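Local coordinates for UDP-glucose:anthocyanidin 3-O-glucosyltransferase (Clitoria ternatea, PDB 4REL), which is a plant glycosyltransferase of the GT-B fold, built from two domains that each hold a parallel beta sheet, at residues 22-27 and 238-244; 64-68 and 84-88. One frame throughout, in Å; residues are numbered along the deposited sequence.

Contact 1: residues 22-27 and 238-244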
ATOM      1  N   LEU A  22      -9.269  -7.789   0.334  1.00  9.42           N
ATOM      2  CA  LEU A  22     -10.691  -8.025   0.060  1.00 11.39           C
ATOM      3  C   LEU A  22     -10.949  -7.896  -1.426  1.00 10.18           C
ATOM      4  O   LEU A  22     -11.729  -8.660  -2.001  1.00 11.19           O
ATOM      5  CB  LEU A  22     -11.590  -7.049   0.821  1.00  9.65           C
ATOM      6  CG  LEU A  22     -13.078  -7.167   0.496  1.00 10.18           C
ATOM      7  CD1 LEU A  22     -13.563  -8.551   0.831  1.00 12.52           C
ATOM      8  CD2 LEU A  22     -13.847  -6.119   1.299  1.00 17.23           C
ATOM      9  N   ASN A  23     -10.284  -6.932  -2.047  1.00 10.21           N
ATOM     10  CA  ASN A  23     -10.402  -6.718  -3.485  1.00 10.56           C
ATOM     11  C   ASN A  23     -10.050  -7.995  -4.242  1.00  9.60           C
ATOM     12  O   ASN A  23     -10.787  -8.436  -5.126  1.00  8.90           O
ATOM     13  CB  ASN A  23      -9.470  -5.586  -3.902  1.00 11.31           C
ATOM     14  CG  ASN A  23      -9.731  -5.094  -5.306  1.00 16.45           C
ATOM     15  OD1 ASN A  23     -10.883  -4.995  -5.750  1.00 18.05           O
ATOM     16  ND2 ASN A  23      -8.656  -4.758  -6.015  1.00 18.82           N
ATOM     17  N   LEU A  24      -8.924  -8.600  -3.887  1.00  8.19           N
ATOM     18  CA  LEU A  24      -8.506  -9.838  -4.546  1.00  9.81           C
ATOM     19  C   LEU A  24      -9.491 -10.979  -4.294  1.00 11.09           C
ATOM     20  O   LEU A  24      -9.877 -11.706  -5.218  1.00  9.60           O
ATOM     21  CB  LEU A  24      -7.104 -10.241  -4.086  1.00 10.06           C
ATOM     22  CG  LEU A  24      -6.605 -11.593  -4.619  1.00  9.14           C
ATOM     23  CD1 LEU A  24      -6.423 -11.557  -6.130  1.00 11.11           C
ATOM     24  CD2 LEU A  24      -5.287 -11.973  -3.935  1.00  7.80           C
ATOM     25  N   VAL A  25      -9.910 -11.139  -3.044  1.00  9.45           N
ATOM     26  CA  VAL A  25     -10.861 -12.204  -2.703  1.00  9.32           C
ATOM     27  C   VAL A  25     -12.198 -12.022  -3.426  1.00 10.04           C
ATOM     28  O   VAL A  25     -12.807 -12.998  -3.885  1.00 10.16           O
ATOM     29  CB  VAL A  25     -11.066 -12.292  -1.168  1.00 11.29           C
ATOM     30  CG1 VAL A  25     -12.223 -13.230  -0.822  1.00 12.63           C
ATOM     31  CG2 VAL A  25      -9.777 -12.769  -0.495  1.00 11.65           C
ATOM     32  N   LEU A  26     -12.655 -10.775  -3.547  1.00  8.29           N
ATOM     33  CA  LEU A  26     -13.880 -10.506  -4.306  1.00  9.25           C
ATOM     34  C   LEU A  26     -13.743 -10.984  -5.753  1.00 12.97           C
ATOM     35  O   LEU A  26     -14.674 -11.575  -6.305  1.00 11.78           O
ATOM     36  CB  LEU A  26     -14.243  -9.015  -4.268  1.00 10.93           C
ATOM     37  CG  LEU A  26     -14.819  -8.503  -2.947  1.00 12.18           C
ATOM     38  CD1 LEU A  26     -14.873  -6.988  -2.912  1.00 12.95           C
ATOM     39  CD2 LEU A  26     -16.215  -9.070  -2.702  1.00 12.94           C
ATOM     40  N   LYS A  27     -12.590 -10.733  -6.363  1.00 12.64           N
ATOM     41  CA  LYS A  27     -12.362 -11.153  -7.753  1.00 11.66           C
ATOM     42  C   LYS A  27     -12.356 -12.671  -7.859  1.00 11.55           C
ATOM     43  O   LYS A  27     -12.944 -13.240  -8.777  1.00 10.56           O
ATOM     44  CB  LYS A  27     -11.033 -10.606  -8.286  1.00 10.57           C
ATOM     45  CG  LYS A  27     -11.002  -9.085  -8.474  1.00 14.75           C
ATOM     46  CD  LYS A  27      -9.581  -8.601  -8.787  1.00 15.89           C
ATOM     47  CE  LYS A  27      -9.491  -7.082  -8.697  1.00 21.53           C
ATOM     48  NZ  LYS A  27      -8.103  -6.614  -8.992  1.00 17.40           N
ATOM     49  N   PRO A 238      -4.148  -4.293  -9.220  1.00 14.00           N
ATOM     50  CA  PRO A 238      -4.604  -3.752  -7.930  1.00 16.19           C
ATOM     51  C   PRO A 238      -5.860  -2.896  -8.011  1.00 14.94           C
ATOM     52  O   PRO A 238      -6.404  -2.542  -6.966  1.00 17.04           O
ATOM     53  CB  PRO A 238      -3.425  -2.868  -7.489  1.00 15.07           C
ATOM     54  CG  PRO A 238      -2.756  -2.479  -8.771  1.00 14.75           C
ATOM     55  CD  PRO A 238      -2.871  -3.690  -9.649  1.00 13.14           C
ATOM     56  N   LEU A 239      -6.291  -2.553  -9.224  1.00 13.73           N
ATOM     57  CA  LEU A 239      -7.478  -1.729  -9.419  1.00 16.40           C
ATOM     58  C   LEU A 239      -8.689  -2.364  -8.757  1.00 15.03           C
ATOM     59  O   LEU A 239      -8.804  -3.592  -8.717  1.00 16.10           O
ATOM     60  CB  LEU A 239      -7.752  -1.529 -10.914  1.00 17.11           C
ATOM     61  CG  LEU A 239      -6.656  -0.767 -11.662  1.00 21.42           C
ATOM     62  CD1 LEU A 239      -7.007  -0.621 -13.142  1.00 26.05           C
ATOM     63  CD2 LEU A 239      -6.427   0.594 -11.022  1.00 26.58           C
ATOM     64  N   PRO A 240      -9.598  -1.529  -8.227  1.00 18.82           N
ATOM     65  CA  PRO A 240     -10.771  -2.041  -7.511  1.00 21.78           C
ATOM     66  C   PRO A 240     -11.769  -2.718  -8.438  1.00 25.68           C
ATOM     67  O   PRO A 240     -12.080  -2.190  -9.510  1.00 25.52           O
ATOM     68  CB  PRO A 240     -11.402  -0.775  -6.916  1.00 25.41           C
ATOM     69  CG  PRO A 240     -10.948   0.334  -7.821  1.00 25.58           C
ATOM     70  CD  PRO A 240      -9.543  -0.053  -8.219  1.00 22.21           C
ATOM     71  N   CYS A 241     -12.259  -3.883  -8.035  1.00 23.98           N
ATOM     72  CA  CYS A 241     -13.405  -4.472  -8.706  1.00 20.57           C
ATOM     73  C   CYS A 241     -14.638  -3.714  -8.215  1.00 24.07           C
ATOM     74  O   CYS A 241     -14.632  -3.178  -7.108  1.00 20.88           O
ATOM     75  CB  CYS A 241     -13.517  -5.966  -8.393  1.00 26.53           C
ATOM     76  SG  CYS A 241     -13.873  -6.325  -6.671  1.00 24.43           S
ATOM     77  N   PRO A 242     -15.697  -3.655  -9.036  1.00 30.98           N
ATOM     78  CA  PRO A 242     -16.869  -2.844  -8.677  1.00 33.64           C
ATOM     79  C   PRO A 242     -17.454  -3.145  -7.293  1.00 29.81           C
ATOM     80  O   PRO A 242     -17.957  -2.220  -6.649  1.00 25.80           O
ATOM     81  CB  PRO A 242     -17.886  -3.172  -9.785  1.00 36.36           C
ATOM     82  CG  PRO A 242     -17.332  -4.371 -10.508  1.00 36.46           C
ATOM     83  CD  PRO A 242     -15.849  -4.282 -10.358  1.00 30.35           C
ATOM     84  N   GLN A 243     -17.374  -4.397  -6.836  1.00 30.14           N
ATOM     85  CA  GLN A 243     -17.959  -4.767  -5.545  1.00 33.61           C
ATOM     86  C   GLN A 243     -17.163  -4.223  -4.355  1.00 27.89           C
ATOM     87  O   GLN A 243     -17.670  -4.168  -3.232  1.00 25.92           O
ATOM     88  CB  GLN A 243     -18.139  -6.286  -5.430  1.00 44.24           C
ATOM     89  CG  GLN A 243     -19.041  -6.719  -4.272  1.00 57.23           C
ATOM     90  CD  GLN A 243     -19.778  -8.022  -4.539  1.00 66.36           C
ATOM     91  OE1 GLN A 243     -19.260  -8.919  -5.203  1.00 70.46           O
ATOM     92  NE2 GLN A 243     -20.999  -8.129  -4.022  1.00 66.99           N
ATOM     93  N   LEU A 244     -15.919  -3.819  -4.594  1.00 24.17           N
ATOM     94  CA  LEU A 244     -15.119  -3.241  -3.516  1.00 24.23           C
ATOM     95  C   LEU A 244     -15.638  -1.847  -3.169  1.00 25.48           C
ATOM     96  O   LEU A 244     -15.661  -1.446  -2.005  1.00 23.82           O
ATOM     97  CB  LEU A 244     -13.643  -3.156  -3.914  1.00 23.06           C
ATOM     98  CG  LEU A 244     -12.677  -2.694  -2.818  1.00 23.55           C
ATOM     99  CD1 LEU A 244     -12.615  -3.705  -1.685  1.00 22.31           C
ATOM    100  CD2 LEU A 244     -11.290  -2.452  -3.398  1.00 17.44           C
TER

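Contact 2: residues 64-68 and 84-88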
ATOM      1  N   ILE A  64     -11.249 -13.467  14.849  1.00 10.57           N
ATOM      2  CA  ILE A  64     -10.266 -13.981  15.806  1.00  9.46           C
ATOM      3  C   ILE A  64      -9.766 -12.856  16.719  1.00 10.85           C
ATOM      4  O   ILE A  64     -10.090 -11.681  16.513  1.00 12.90           O
ATOM      5  CB  ILE A  64      -9.077 -14.662  15.113  1.00  7.34           C
ATOM      6  CG1 ILE A  64      -8.355 -13.681  14.186  1.00  9.27           C
ATOM      7  CG2 ILE A  64      -9.541 -15.907  14.347  1.00  9.35           C
ATOM      8  CD1 ILE A  64      -7.106 -14.263  13.510  1.00 14.67           C
ATOM      9  N   SER A  65      -8.981 -13.217  17.729  1.00  9.57           N
ATOM     10  CA  SER A  65      -8.481 -12.232  18.698  1.00 11.30           C
ATOM     11  C   SER A  65      -7.542 -11.191  18.081  1.00 14.26           C
ATOM     12  O   SER A  65      -6.776 -11.505  17.171  1.00 10.91           O
ATOM     13  CB  SER A  65      -7.738 -12.946  19.834  1.00 12.93           C
ATOM     14  OG  SER A  65      -7.207 -12.001  20.755  1.00 16.47           O
ATOM     15  N   ASP A  66      -7.589  -9.957  18.591  1.00 11.19           N
ATOM     16  CA  ASP A  66      -6.623  -8.940  18.188  1.00 10.48           C
ATOM     17  C   ASP A  66      -5.387  -8.903  19.087  1.00 11.93           C
ATOM     18  O   ASP A  66      -4.447  -8.147  18.828  1.00 10.76           O
ATOM     19  CB  ASP A  66      -7.269  -7.546  18.090  1.00 13.12           C
ATOM     20  CG  ASP A  66      -7.884  -7.071  19.406  1.00 13.33           C
ATOM     21  OD1 ASP A  66      -7.680  -7.705  20.463  1.00 13.13           O
ATOM     22  OD2 ASP A  66      -8.582  -6.032  19.383  1.00 16.00           O
ATOM     23  N   GLY A  67      -5.377  -9.731  20.128  1.00 11.51           N
ATOM     24  CA  GLY A  67      -4.221  -9.818  21.006  1.00 13.11           C
ATOM     25  C   GLY A  67      -4.172  -8.738  22.063  1.00 10.67           C
ATOM     26  O   GLY A  67      -3.195  -8.628  22.813  1.00 12.07           O
ATOM     27  N   ILE A  68      -5.230  -7.942  22.130  1.00  9.59           N
ATOM     28  CA  ILE A  68      -5.314  -6.870  23.118  1.00 11.75           C
ATOM     29  C   ILE A  68      -6.248  -7.342  24.228  1.00 14.76           C
ATOM     30  O   ILE A  68      -7.465  -7.359  24.041  1.00 17.42           O
ATOM     31  CB  ILE A  68      -5.890  -5.580  22.491  1.00 10.67           C
ATOM     32  CG1 ILE A  68      -5.079  -5.156  21.267  1.00 13.94           C
ATOM     33  CG2 ILE A  68      -5.917  -4.440  23.530  1.00 12.72           C
ATOM     34  CD1 ILE A  68      -5.626  -3.916  20.579  1.00 15.76           C
ATOM     35  N   LEU A  84       0.995  -6.902  19.082  1.00 10.30           N
ATOM     36  CA  LEU A  84       0.018  -7.628  19.899  1.00  8.50           C
ATOM     37  C   LEU A  84      -0.745  -8.643  19.063  1.00  8.25           C
ATOM     38  O   LEU A  84      -0.949  -9.782  19.496  1.00  9.29           O
ATOM     39  CB  LEU A  84      -0.938  -6.664  20.619  1.00  8.70           C
ATOM     40  CG  LEU A  84      -0.309  -5.863  21.771  1.00  9.27           C
ATOM     41  CD1 LEU A  84      -1.287  -4.836  22.333  1.00 14.74           C
ATOM     42  CD2 LEU A  84       0.161  -6.801  22.890  1.00 15.16           C
ATOM     43  N   PHE A  85      -1.150  -8.254  17.857  1.00  8.89           N
ATOM     44  CA  PHE A  85      -1.789  -9.231  16.977  1.00  8.30           C
ATOM     45  C   PHE A  85      -0.826 -10.346  16.583  1.00  9.13           C
ATOM     46  O   PHE A  85      -1.179 -11.516  16.627  1.00 10.50           O
ATOM     47  CB  PHE A  85      -2.345  -8.593  15.701  1.00  9.26           C
ATOM     48  CG  PHE A  85      -2.880  -9.608  14.729  1.00  4.92           C
ATOM     49  CD1 PHE A  85      -4.080 -10.265  14.990  1.00  7.05           C
ATOM     50  CD2 PHE A  85      -2.167  -9.941  13.590  1.00  6.82           C
ATOM     51  CE1 PHE A  85      -4.570 -11.214  14.115  1.00  9.60           C
ATOM     52  CE2 PHE A  85      -2.648 -10.902  12.708  1.00  7.50           C
ATOM     53  CZ  PHE A  85      -3.854 -11.532  12.966  1.00 11.51           C
ATOM     54  N   LEU A  86       0.385  -9.987  16.165  1.00  8.71           N
ATOM     55  CA  LEU A  86       1.316 -11.016  15.723  1.00  8.61           C
ATOM     56  C   LEU A  86       1.644 -11.968  16.880  1.00 10.54           C
ATOM     57  O   LEU A  86       1.882 -13.160  16.656  1.00 11.03           O
ATOM     58  CB  LEU A  86       2.594 -10.400  15.128  1.00  7.74           C
ATOM     59  CG  LEU A  86       2.425  -9.643  13.811  1.00 10.75           C
ATOM     60  CD1 LEU A  86       3.688  -8.821  13.488  1.00  8.26           C
ATOM     61  CD2 LEU A  86       2.103 -10.585  12.663  1.00 13.43           C
ATOM     62  N   SER A  87       1.633 -11.455  18.109  1.00 11.25           N
ATOM     63  CA  SER A  87       1.969 -12.289  19.266  1.00  7.63           C
ATOM     64  C   SER A  87       0.941 -13.384  19.548  1.00 10.77           C
ATOM     65  O   SER A  87       1.220 -14.302  20.319  1.00 12.29           O
ATOM     66  CB  SER A  87       2.172 -11.438  20.525  1.00 14.49           C
ATOM     67  OG  SER A  87       0.927 -11.042  21.087  1.00 13.70           O
ATOM     68  N   THR A  88      -0.234 -13.306  18.924  1.00 12.91           N
ATOM     69  CA  THR A  88      -1.266 -14.314  19.161  1.00 13.89           C
ATOM     70  C   THR A  88      -0.946 -15.644  18.492  1.00 14.70           C
ATOM     71  O   THR A  88      -1.575 -16.652  18.800  1.00 12.48           O
ATOM     72  CB  THR A  88      -2.668 -13.872  18.701  1.00 11.08           C
ATOM     73  OG1 THR A  88      -2.652 -13.620  17.296  1.00 12.26           O
ATOM     74  CG2 THR A  88      -3.105 -12.617  19.419  1.00 11.70           C
TER

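Contact 1: residues 22-27 and 238-244
The side-chain amide of Asn-23 is held at both ends by the backbone of residues 238-244. Asn-23 OD1 accepts from Cys-241 N at 2.9 Å, and the N-H lies in the carbonyl plane of the amide, on a lone pair. Asn-23 ND2 gives a nearly straight bond of 2.9 Å to Leu-239 O, which lies in the amide plane. The two bonds together fix the rotation of the amide. With CG anti to the backbone N (chi1 -168°), the side chain reaches out from the helix flank to the loop. Leu-239 O takes a second bond, from Lys-27 NZ at 3.1 Å. The lysine comes nearly along the C=O axis, whereas ND2 sits above the carbonyl plane, so the two donors use different approaches. The extended Lys-27 chain runs past Cys-241, its CG packing on CB.

The tight part lies around the amide. Leu-244 crosses Asn-23 at about a right angle and lays CD2 3.6 Å from Asn-23 CG. The SG of Cys-241 rests 3.6 Å from Leu-26 CB. Leu-26 also pushes CD1 against the backbone at Leu-244 N, at 3.7 Å, and itself packs on Ile-59 of strand 59-64. Leu-22 CD2 meets Leu-244 CD1 at 4.0 Å, a buried edge of this packing. The solvent side is looser. There the side chain of Gln-243 crosses Leu-26 at about a right angle, with Gln-243 OE1 3.9 Å from Leu-26 CD2. Pro-240 is exposed, and its CB points away from the helix.

At the start of the loop segment, Pro-238 and Leu-239 touch Met-350 of helix 346-354. Here the first helix of a Rossmann-like domain is tied to the loop leaving the last strand of its parallel sheet, within a GT-B fold.

Contact 2: residues 64-68 and 84-88
Apolar contacts join Phe-85, Leu-84 and Thr-88 to residues 64-68. The Phe-85 ring offers an edge: Ile-64 CD1 comes to Phe-85 CE1 at 4.0 Å, the two side chains crossing at about a right angle. A chi1 of 174° swings the ring out from the helix to Ser-65 and Ile-64. Leu-84 CD1 meets Ile-68 CG1, again crossing at about a right angle, and Leu-84 CB packs on Gly-67 O at 3.7 Å. Thr-88 CG2 presses on Gly-67 CA at 3.4 Å. Gly-67, at a positive phi of 82°, also brings its bare CA 3.6 Å from Leu-84 O. The absence of a side chain lets the turn come close to the helix.

Polar contacts across the two segments are weak. Asp-66 O lies 3.4 Å from Phe-85 CA, in a bent CA-H...O contact. Ser-65 O lies in the plane of the Phe-85 ring, at its edge, 3.7 Å from CD1.

The conventional hydrogen bonds shape each segment from within. Ser-65 OG accepts from Gly-67 N at 3.0 Å in an ST turn. Asp-66 OD1 accepts from Ile-68 N in an Asx turn, met from above the carboxylate plane. Within 84-88, Thr-88 OG1 gives a bond of 2.7 Å to Phe-85 O, which also accepts from Thr-88 N.

Asn-92 of helix 89-104 bonds both Ser-65 O and Thr-88 OG1, bridging the segments. The turn follows edge strand 59-64, beside strand 36-42, where Thr-42 touches Asp-66 and Phe-85. Residues 84-88 lead from helix 80-86 into helix 89-104, while Leu-86 packs on helix 191-197.

How the contacts relate
Contact 1 and contact 2 are about 26 Å apart between centres, and about 14 Å between nearest atoms. They do not touch. Both belong to the domain with the seven-stranded parallel sheet. Contact 2 is nested in the sequence between the two halves of contact 1. Strand 59-64 links them: Ile-59, at its start, packs on Leu-26 of contact 1, while Ile-64, at its end, belongs to contact 2. Contact 1 also involves the loop after strand 233-235, the opposite edge of the sheet. Bound KMP is about 14 Å from the Pro-238 side chain and about 10 Å from that of Phe-85. Neither is next to the ligand, but helix 80-86 carries the pocket residue Leu-82.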